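Local coordinates for UPF0311 protein CA_C3321 (Clostridium acetobutylicum ATCC 824, PDB 3G7G) that is of unknown function but belongs to the UPF0311 (DUF3237) family and folds as a closed antiparallel beta barrel, at residues T18-K23 against P40-K45; G59-I64 against L73-A78. All blocks are in the same frame, centred on the assembly; numbering follows the deposited sequence.

Contact 1. Residues T18-K23 against P40-K45; sequences TITVDK and PIISGK
Thr18 and Lys45 form an antiparallel hydrogen-bonded pair, and from there strand 18-21 runs against 40-45, with the short strand axes 139° apart. Thr18 N reaches Lys45 O at 3.0 Å, and Lys45 N returns to Thr18 O. Ile19 then sits beside Gly44 as a non-hydrogen-bonded pair. Between Thr20 and Val21 the register slips by one residue. Ile42 and Ser43 both face Thr20, which makes a classic beta bulge. Thr20 O takes a bond of 2.8 Å from Ile42 N and a weak one of 3.4 Å from Ser43 N. The bulge interrupts the hairpin of strands 11-30 and 34-47, the first two strands of the eight-stranded barrel. Beyond it, Asp22 N donates to Pro40 O at 3.0 Å. The side chain of Ile42 leans over the neighbouring strand: its CD1 lies 3.9 Å from Thr20 CG2 and also packs on the backbone between Val21 and Asp22. On the face that carries Ile19, Val21 and Ile41, the CG2 branches of Ile19 and Ile41 meet at 3.2 Å, tighter than normal van der Waals contact. With chi1 at -69° and -61°, each residue turns its CG2 away from its own backbone N and into this meeting. Asp22 CB rests on the Pro40 ring, 4.0 Å from Pro40 CB. Asp22 OD1 accepts a bond from Lys23 N through its anti lone pair. Thr20 OG1 is held by Asn149, just before strand 150-157.

Contact 2. Residues G59-I64 against L73-A78; sequences GIDSQI and LSARYA
Ile60 pairs with Arg76 and Ser62 with Ser74 through reciprocal backbone hydrogen bonds. Arg76 N meets Ile60 O at 3.0 Å, while Ser62 N reaches Ser74 O at 2.9 Å. Asp61 and Ala75 form the non-hydrogen-bonded pair between them. Weaker CA-H...O contacts add to the backbone pairing: Gly59 CA lies 3.3 Å from Arg76 O, and Ala75 CA faces Ile60 O. A water donates to Ile60 O and, weakly, to Ser74 O, so both carbonyls have a further donor.

Side-chain packing is modest. Asp61 CG sits 3.8 Å from Ala75 CB. The carboxylate reaches across because CG is anti to the backbone N (chi1 -165°). Gln63 lies beside Leu73, both pointing the same way, though the detail where their ends meet is uncertain. Tyr77 CB packs on Gly59 CA at 3.7 Å, and Ala75 CB lies in plane at the edge of the Tyr77 ring.

Polar ends on the other face look outward to a second subunit. Ser62 OG bonds to Tyr88 of that subunit. Ser74 and Arg76 exchange hydrogen bonds with Arg76 and Ser74 of the second subunit, and Arg76 also makes a salt bridge to Glu90 of its own chain. The regular antiparallel pairing belongs to the hairpin of strands 53-65 and 71-81 in the barrel wall, with one face turned to the subunit interface.

Contacts 1 and 2 lie in two hairpins of one barrel, joined where strands 34-47 and 53-65 neighbour each other. Their centres are about 11 Å apart. Ile41 N probably bonds to Gly59 O at 2.9 Å, while Ile41 CD1 packs on the Tyr77 ring, 3.5 Å from Tyr77 CD2. Contact 1 is at the surface, and no other chain of the assembly touches its segments. Contact 2 is mostly buried and nearer the centre of the chain, and it also takes part in the subunit interface. Their chemistry follows: contact 1 is bulged and its side-chain contacts are mainly aliphatic, whereas contact 2 keeps regular pairing and carries serines and an arginine bonded across the interface.

Contact 1. Residues T18-K23 against P40-K45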
ATOM      1  N   THR A  18      24.443  -0.633   8.940  1.00 32.90           N
ATOM      2  CA  THR A  18      25.056  -1.858   8.439  1.00 33.33           C
ATOM      3  C   THR A  18      24.328  -3.024   9.083  1.00 33.26           C
ATOM      4  O   THR A  18      24.308  -3.139  10.298  1.00 32.47           O
ATOM      5  CB  THR A  18      26.546  -1.911   8.734  1.00 33.63           C
ATOM      6  OG1 THR A  18      27.154  -0.753   8.177  1.00 35.10           O
ATOM      7  CG2 THR A  18      27.179  -3.147   8.108  1.00 33.10           C
ATOM      8  N   ILE A  19      23.727  -3.866   8.255  1.00 33.22           N
ATOM      9  CA  ILE A  19      22.873  -4.947   8.698  1.00 33.77           C
ATOM     10  C   ILE A  19      23.477  -6.315   8.396  1.00 33.31           C
ATOM     11  O   ILE A  19      23.923  -6.560   7.287  1.00 33.75           O
ATOM     12  CB  ILE A  19      21.502  -4.887   7.951  1.00 33.72           C
ATOM     13  CG1 ILE A  19      20.700  -3.672   8.395  1.00 35.51           C
ATOM     14  CG2 ILE A  19      20.692  -6.114   8.222  1.00 33.50           C
ATOM     15  CD1 ILE A  19      19.498  -3.376   7.512  1.00 35.71           C
ATOM     16  N   THR A  20      23.426  -7.208   9.377  1.00 33.27           N
ATOM     17  CA  THR A  20      23.727  -8.609   9.197  1.00 33.75           C
ATOM     18  C   THR A  20      22.399  -9.335   9.017  1.00 33.54           C
ATOM     19  O   THR A  20      21.483  -9.189   9.813  1.00 32.89           O
ATOM     20  CB  THR A  20      24.481  -9.178  10.428  1.00 34.05           C
ATOM     21  OG1 THR A  20      25.667  -8.404  10.671  1.00 34.22           O
ATOM     22  CG2 THR A  20      24.877 -10.624  10.239  1.00 32.31           C
ATOM     23  N   VAL A  21      22.306 -10.127   7.960  1.00 34.16           N
ATOM     24  CA  VAL A  21      21.115 -10.913   7.689  1.00 34.73           C
ATOM     25  C   VAL A  21      21.407 -12.409   7.772  1.00 35.46           C
ATOM     26  O   VAL A  21      22.520 -12.853   7.489  1.00 35.20           O
ATOM     27  CB  VAL A  21      20.538 -10.605   6.298  1.00 34.74           C
ATOM     28  CG1 VAL A  21      20.127  -9.148   6.193  1.00 33.24           C
ATOM     29  CG2 VAL A  21      21.530 -10.983   5.200  1.00 34.81           C
ATOM     30  N   ASP A  22      20.386 -13.180   8.151  1.00 35.73           N
ATOM     31  CA  ASP A  22      20.475 -14.633   8.114  1.00 35.88           C
ATOM     32  C   ASP A  22      20.332 -15.146   6.665  1.00 36.08           C
ATOM     33  O   ASP A  22      20.199 -14.367   5.700  1.00 35.50           O
ATOM     34  CB  ASP A  22      19.406 -15.236   9.028  1.00 36.27           C
ATOM     35  CG  ASP A  22      19.867 -16.499   9.743  1.00 38.06           C
ATOM     36  OD1 ASP A  22      20.593 -17.319   9.135  1.00 43.08           O
ATOM     37  OD2 ASP A  22      19.490 -16.676  10.920  1.00 39.51           O
ATOM     38  N   LYS A  23      20.390 -16.463   6.506  1.00 36.33           N
ATOM     39  CA  LYS A  23      20.146 -17.078   5.217  1.00 36.70           C
ATOM     40  C   LYS A  23      18.677 -16.892   4.837  1.00 35.67           C
ATOM     41  O   LYS A  23      17.826 -16.881   5.717  1.00 34.78           O
ATOM     42  CB  LYS A  23      20.494 -18.575   5.260  1.00 37.44           C
ATOM     43  CG  LYS A  23      19.514 -19.474   6.042  1.00 40.11           C
ATOM     44  CD  LYS A  23      19.941 -21.003   6.040  1.00 40.62           C
ATOM     45  CE  LYS A  23      20.266 -21.536   4.637  1.00 43.06           C
ATOM     46  NZ  LYS A  23      20.281 -23.043   4.539  1.00 45.05           N
ATOM     47  N   PRO A  40      15.597 -12.812   7.334  1.00 30.50           N
ATOM     48  CA  PRO A  40      15.683 -12.295   8.696  1.00 30.22           C
ATOM     49  C   PRO A  40      16.847 -11.337   8.860  1.00 30.45           C
ATOM     50  O   PRO A  40      17.882 -11.529   8.224  1.00 30.33           O
ATOM     51  CB  PRO A  40      15.845 -13.558   9.557  1.00 30.70           C
ATOM     52  CG  PRO A  40      15.432 -14.714   8.664  1.00 29.89           C
ATOM     53  CD  PRO A  40      15.828 -14.269   7.283  1.00 30.26           C
ATOM     54  N   ILE A  41      16.652 -10.299   9.677  1.00 30.29           N
ATOM     55  CA  ILE A  41      17.711  -9.338   9.993  1.00 30.75           C
ATOM     56  C   ILE A  41      18.244  -9.714  11.380  1.00 30.68           C
ATOM     57  O   ILE A  41      17.537  -9.608  12.359  1.00 31.41           O
ATOM     58  CB  ILE A  41      17.200  -7.867   9.935  1.00 30.68           C
ATOM     59  CG1 ILE A  41      16.699  -7.537   8.518  1.00 31.49           C
ATOM     60  CG2 ILE A  41      18.327  -6.885  10.303  1.00 30.65           C
ATOM     61  CD1 ILE A  41      15.657  -6.355   8.440  1.00 31.08           C
ATOM     62  N   ILE A  42      19.470 -10.216  11.469  1.00 31.43           N
ATOM     63  CA  ILE A  42      19.990 -10.666  12.766  1.00 31.51           C
ATOM     64  C   ILE A  42      20.290  -9.453  13.642  1.00 31.07           C
ATOM     65  O   ILE A  42      19.994  -9.432  14.826  1.00 30.79           O
ATOM     66  CB  ILE A  42      21.269 -11.520  12.629  1.00 32.99           C
ATOM     67  CG1 ILE A  42      21.028 -12.763  11.755  1.00 32.97           C
ATOM     68  CG2 ILE A  42      21.783 -11.951  14.023  1.00 32.34           C
ATOM     69  CD1 ILE A  42      22.332 -13.432  11.289  1.00 32.71           C
ATOM     70  N   SER A  43      20.895  -8.435  13.051  1.00 30.70           N
ATOM     71  CA  SER A  43      21.421  -7.332  13.840  1.00 30.59           C
ATOM     72  C   SER A  43      21.802  -6.230  12.899  1.00 29.84           C
ATOM     73  O   SER A  43      21.778  -6.420  11.699  1.00 29.15           O
ATOM     74  CB  SER A  43      22.647  -7.784  14.628  1.00 30.63           C
ATOM     75  OG  SER A  43      23.720  -8.097  13.742  1.00 33.33           O
ATOM     76  N   GLY A  44      22.183  -5.081  13.454  1.00 29.90           N
ATOM     77  CA  GLY A  44      22.537  -3.946  12.651  1.00 29.79           C
ATOM     78  C   GLY A  44      22.943  -2.770  13.495  1.00 31.02           C
ATOM     79  O   GLY A  44      22.402  -2.527  14.593  1.00 30.52           O
ATOM     80  N   LYS A  45      23.901  -2.023  12.967  1.00 31.36           N
ATOM     81  CA  LYS A  45      24.420  -0.889  13.658  1.00 31.99           C
ATOM     82  C   LYS A  45      24.052   0.375  12.915  1.00 31.48           C
ATOM     83  O   LYS A  45      24.327   0.491  11.736  1.00 31.77           O
ATOM     84  CB  LYS A  45      25.935  -1.014  13.766  1.00 32.22           C
ATOM     85  CG  LYS A  45      26.574   0.200  14.390  1.00 34.48           C
ATOM     86  CD  LYS A  45      27.985  -0.130  14.870  1.00 34.24           C
ATOM     87  CE  LYS A  45      28.797   1.118  15.133  1.00 36.27           C
ATOM     88  NZ  LYS A  45      30.238   0.714  15.301  1.00 37.87           N
TER

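Contact 2. Residues G59-I64 against L73-A78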
ATOM      1  N   GLY A  59      12.960  -8.091  12.579  1.00 28.62           N
ATOM      2  CA  GLY A  59      13.128  -7.554  11.242  1.00 28.29           C
ATOM      3  C   GLY A  59      13.148  -8.623  10.175  1.00 28.22           C
ATOM      4  O   GLY A  59      13.843  -9.638  10.279  1.00 28.53           O
ATOM      5  N   ILE A  60      12.362  -8.394   9.138  1.00 27.04           N
ATOM      6  CA  ILE A  60      12.313  -9.270   7.986  1.00 27.08           C
ATOM      7  C   ILE A  60      12.274  -8.428   6.706  1.00 26.49           C
ATOM      8  O   ILE A  60      11.520  -7.453   6.635  1.00 25.40           O
ATOM      9  CB  ILE A  60      11.047 -10.129   8.025  1.00 26.11           C
ATOM     10  CG1 ILE A  60      11.182 -11.209   9.105  1.00 28.16           C
ATOM     11  CG2 ILE A  60      10.783 -10.755   6.656  1.00 26.96           C
ATOM     12  CD1 ILE A  60      12.161 -12.356   8.716  1.00 29.05           C
ATOM     13  N   ASP A  61      13.091  -8.795   5.719  1.00 27.11           N
ATOM     14  CA  ASP A  61      12.935  -8.302   4.360  1.00 26.90           C
ATOM     15  C   ASP A  61      12.184  -9.340   3.503  1.00 26.85           C
ATOM     16  O   ASP A  61      12.659 -10.453   3.291  1.00 27.62           O
ATOM     17  CB  ASP A  61      14.280  -7.966   3.733  1.00 28.36           C
ATOM     18  CG  ASP A  61      14.143  -7.112   2.465  1.00 30.31           C
ATOM     19  OD1 ASP A  61      12.992  -6.886   2.016  1.00 42.24           O
ATOM     20  OD2 ASP A  61      15.169  -6.669   1.901  1.00 40.59           O
ATOM     21  N   SER A  62      10.977  -8.998   3.075  1.00 26.04           N
ATOM     22  CA  SER A  62      10.232  -9.816   2.160  1.00 25.67           C
ATOM     23  C   SER A  62      10.579  -9.398   0.727  1.00 25.72           C
ATOM     24  O   SER A  62      10.382  -8.255   0.346  1.00 24.60           O
ATOM     25  CB  SER A  62       8.756  -9.681   2.409  1.00 25.72           C
ATOM     26  OG  SER A  62       8.070 -10.605   1.611  1.00 25.23           O
ATOM     27  N   GLN A  63      11.113 -10.344  -0.039  1.00 25.97           N
ATOM     28  CA  GLN A  63      11.681 -10.102  -1.356  1.00 27.25           C
ATOM     29  C   GLN A  63      11.086 -11.019  -2.404  1.00 26.25           C
ATOM     30  O   GLN A  63      10.797 -12.171  -2.145  1.00 25.54           O
ATOM     31  CB  GLN A  63      13.167 -10.363  -1.333  1.00 27.56           C
ATOM     32  CG  GLN A  63      13.870  -9.592  -0.308  1.00 29.04           C
ATOM     33  CD  GLN A  63      15.369  -9.785  -0.375  1.00 29.17           C
ATOM     34  OE1 GLN A  63      15.877 -10.818  -0.854  1.00 30.90           O
ATOM     35  NE2 GLN A  63      16.085  -8.799   0.107  1.00 32.63           N
ATOM     36  N   ILE A  64      10.933 -10.498  -3.605  1.00 26.66           N
ATOM     37  CA  ILE A  64      10.555 -11.336  -4.718  1.00 26.67           C
ATOM     38  C   ILE A  64      11.439 -10.979  -5.921  1.00 26.94           C
ATOM     39  O   ILE A  64      11.525  -9.818  -6.313  1.00 27.64           O
ATOM     40  CB  ILE A  64       9.026 -11.187  -4.994  1.00 27.09           C
ATOM     41  CG1 ILE A  64       8.575 -12.110  -6.138  1.00 28.55           C
ATOM     42  CG2 ILE A  64       8.670  -9.698  -5.195  1.00 25.36           C
ATOM     43  CD1 ILE A  64       7.596 -13.220  -5.749  1.00 26.50           C
ATOM     44  N   LEU A  73      11.884  -5.410  -3.072  1.00 27.52           N
ATOM     45  CA  LEU A  73      12.190  -5.559  -1.658  1.00 27.34           C
ATOM     46  C   LEU A  73      11.235  -4.755  -0.782  1.00 26.01           C
ATOM     47  O   LEU A  73      10.940  -3.606  -1.090  1.00 24.93           O
ATOM     48  CB  LEU A  73      13.612  -5.022  -1.391  1.00 27.36           C
ATOM     49  CG  LEU A  73      14.673  -5.727  -2.234  1.00 29.62           C
ATOM     50  CD1 LEU A  73      15.407  -4.739  -3.055  1.00 29.73           C
ATOM     51  CD2 LEU A  73      15.654  -6.548  -1.373  1.00 31.23           C
ATOM     52  N   SER A  74      10.779  -5.371   0.312  1.00 25.85           N
ATOM     53  CA  SER A  74       9.973  -4.693   1.330  1.00 25.29           C
ATOM     54  C   SER A  74      10.378  -5.165   2.707  1.00 24.54           C
ATOM     55  O   SER A  74      10.018  -6.280   3.135  1.00 24.73           O
ATOM     56  CB  SER A  74       8.487  -4.911   1.077  1.00 25.31           C
ATOM     57  OG  SER A  74       7.679  -4.118   1.978  1.00 26.91           O
ATOM     58  N   ALA A  75      11.133  -4.336   3.405  1.00 23.14           N
ATOM     59  CA  ALA A  75      11.656  -4.649   4.766  1.00 23.18           C
ATOM     60  C   ALA A  75      10.900  -3.935   5.880  1.00 23.09           C
ATOM     61  O   ALA A  75      10.514  -2.791   5.725  1.00 24.28           O
ATOM     62  CB  ALA A  75      13.194  -4.322   4.875  1.00 22.10           C
ATOM     63  N   ARG A  76      10.594  -4.650   6.962  1.00 22.23           N
ATOM     64  CA  ARG A  76       9.990  -4.048   8.121  1.00 22.63           C
ATOM     65  C   ARG A  76      10.825  -4.413   9.305  1.00 23.49           C
ATOM     66  O   ARG A  76      10.944  -5.615   9.648  1.00 23.35           O
ATOM     67  CB  ARG A  76       8.599  -4.585   8.370  1.00 21.67           C
ATOM     68  CG  ARG A  76       7.635  -4.347   7.262  1.00 22.38           C
ATOM     69  CD  ARG A  76       6.352  -5.078   7.562  1.00 21.49           C
ATOM     70  NE  ARG A  76       5.277  -4.586   6.742  1.00 22.18           N
ATOM     71  CZ  ARG A  76       4.054  -5.069   6.740  1.00 22.38           C
ATOM     72  NH1 ARG A  76       3.752  -6.076   7.515  1.00 23.67           N
ATOM     73  NH2 ARG A  76       3.129  -4.528   5.957  1.00 25.36           N
ATOM     74  N   TYR A  77      11.372  -3.380   9.939  1.00 23.65           N
ATOM     75  CA  TYR A  77      12.209  -3.515  11.111  1.00 23.51           C
ATOM     76  C   TYR A  77      12.253  -2.187  11.864  1.00 23.75           C
ATOM     77  O   TYR A  77      11.631  -1.212  11.446  1.00 24.09           O
ATOM     78  CB  TYR A  77      13.603  -3.975  10.696  1.00 25.11           C
ATOM     79  CG  TYR A  77      14.333  -3.062   9.744  1.00 24.45           C
ATOM     80  CD1 TYR A  77      15.267  -2.144  10.202  1.00 27.18           C
ATOM     81  CD2 TYR A  77      14.132  -3.153   8.381  1.00 27.18           C
ATOM     82  CE1 TYR A  77      15.947  -1.323   9.313  1.00 27.38           C
ATOM     83  CE2 TYR A  77      14.784  -2.317   7.497  1.00 26.93           C
ATOM     84  CZ  TYR A  77      15.699  -1.413   7.960  1.00 27.24           C
ATOM     85  OH  TYR A  77      16.367  -0.599   7.053  1.00 27.76           O
ATOM     86  N   ALA A  78      13.008  -2.132  12.966  1.00 24.26           N
ATOM     87  CA  ALA A  78      12.993  -0.999  13.876  1.00 23.54           C
ATOM     88  C   ALA A  78      14.379  -0.818  14.439  1.00 24.17           C
ATOM     89  O   ALA A  78      15.192  -1.754  14.488  1.00 22.59           O
ATOM     90  CB  ALA A  78      12.010  -1.226  15.012  1.00 23.83           C
TER
HETATM   91  O   HOH W   1       8.692  -7.787   5.861  1.00 24.21           O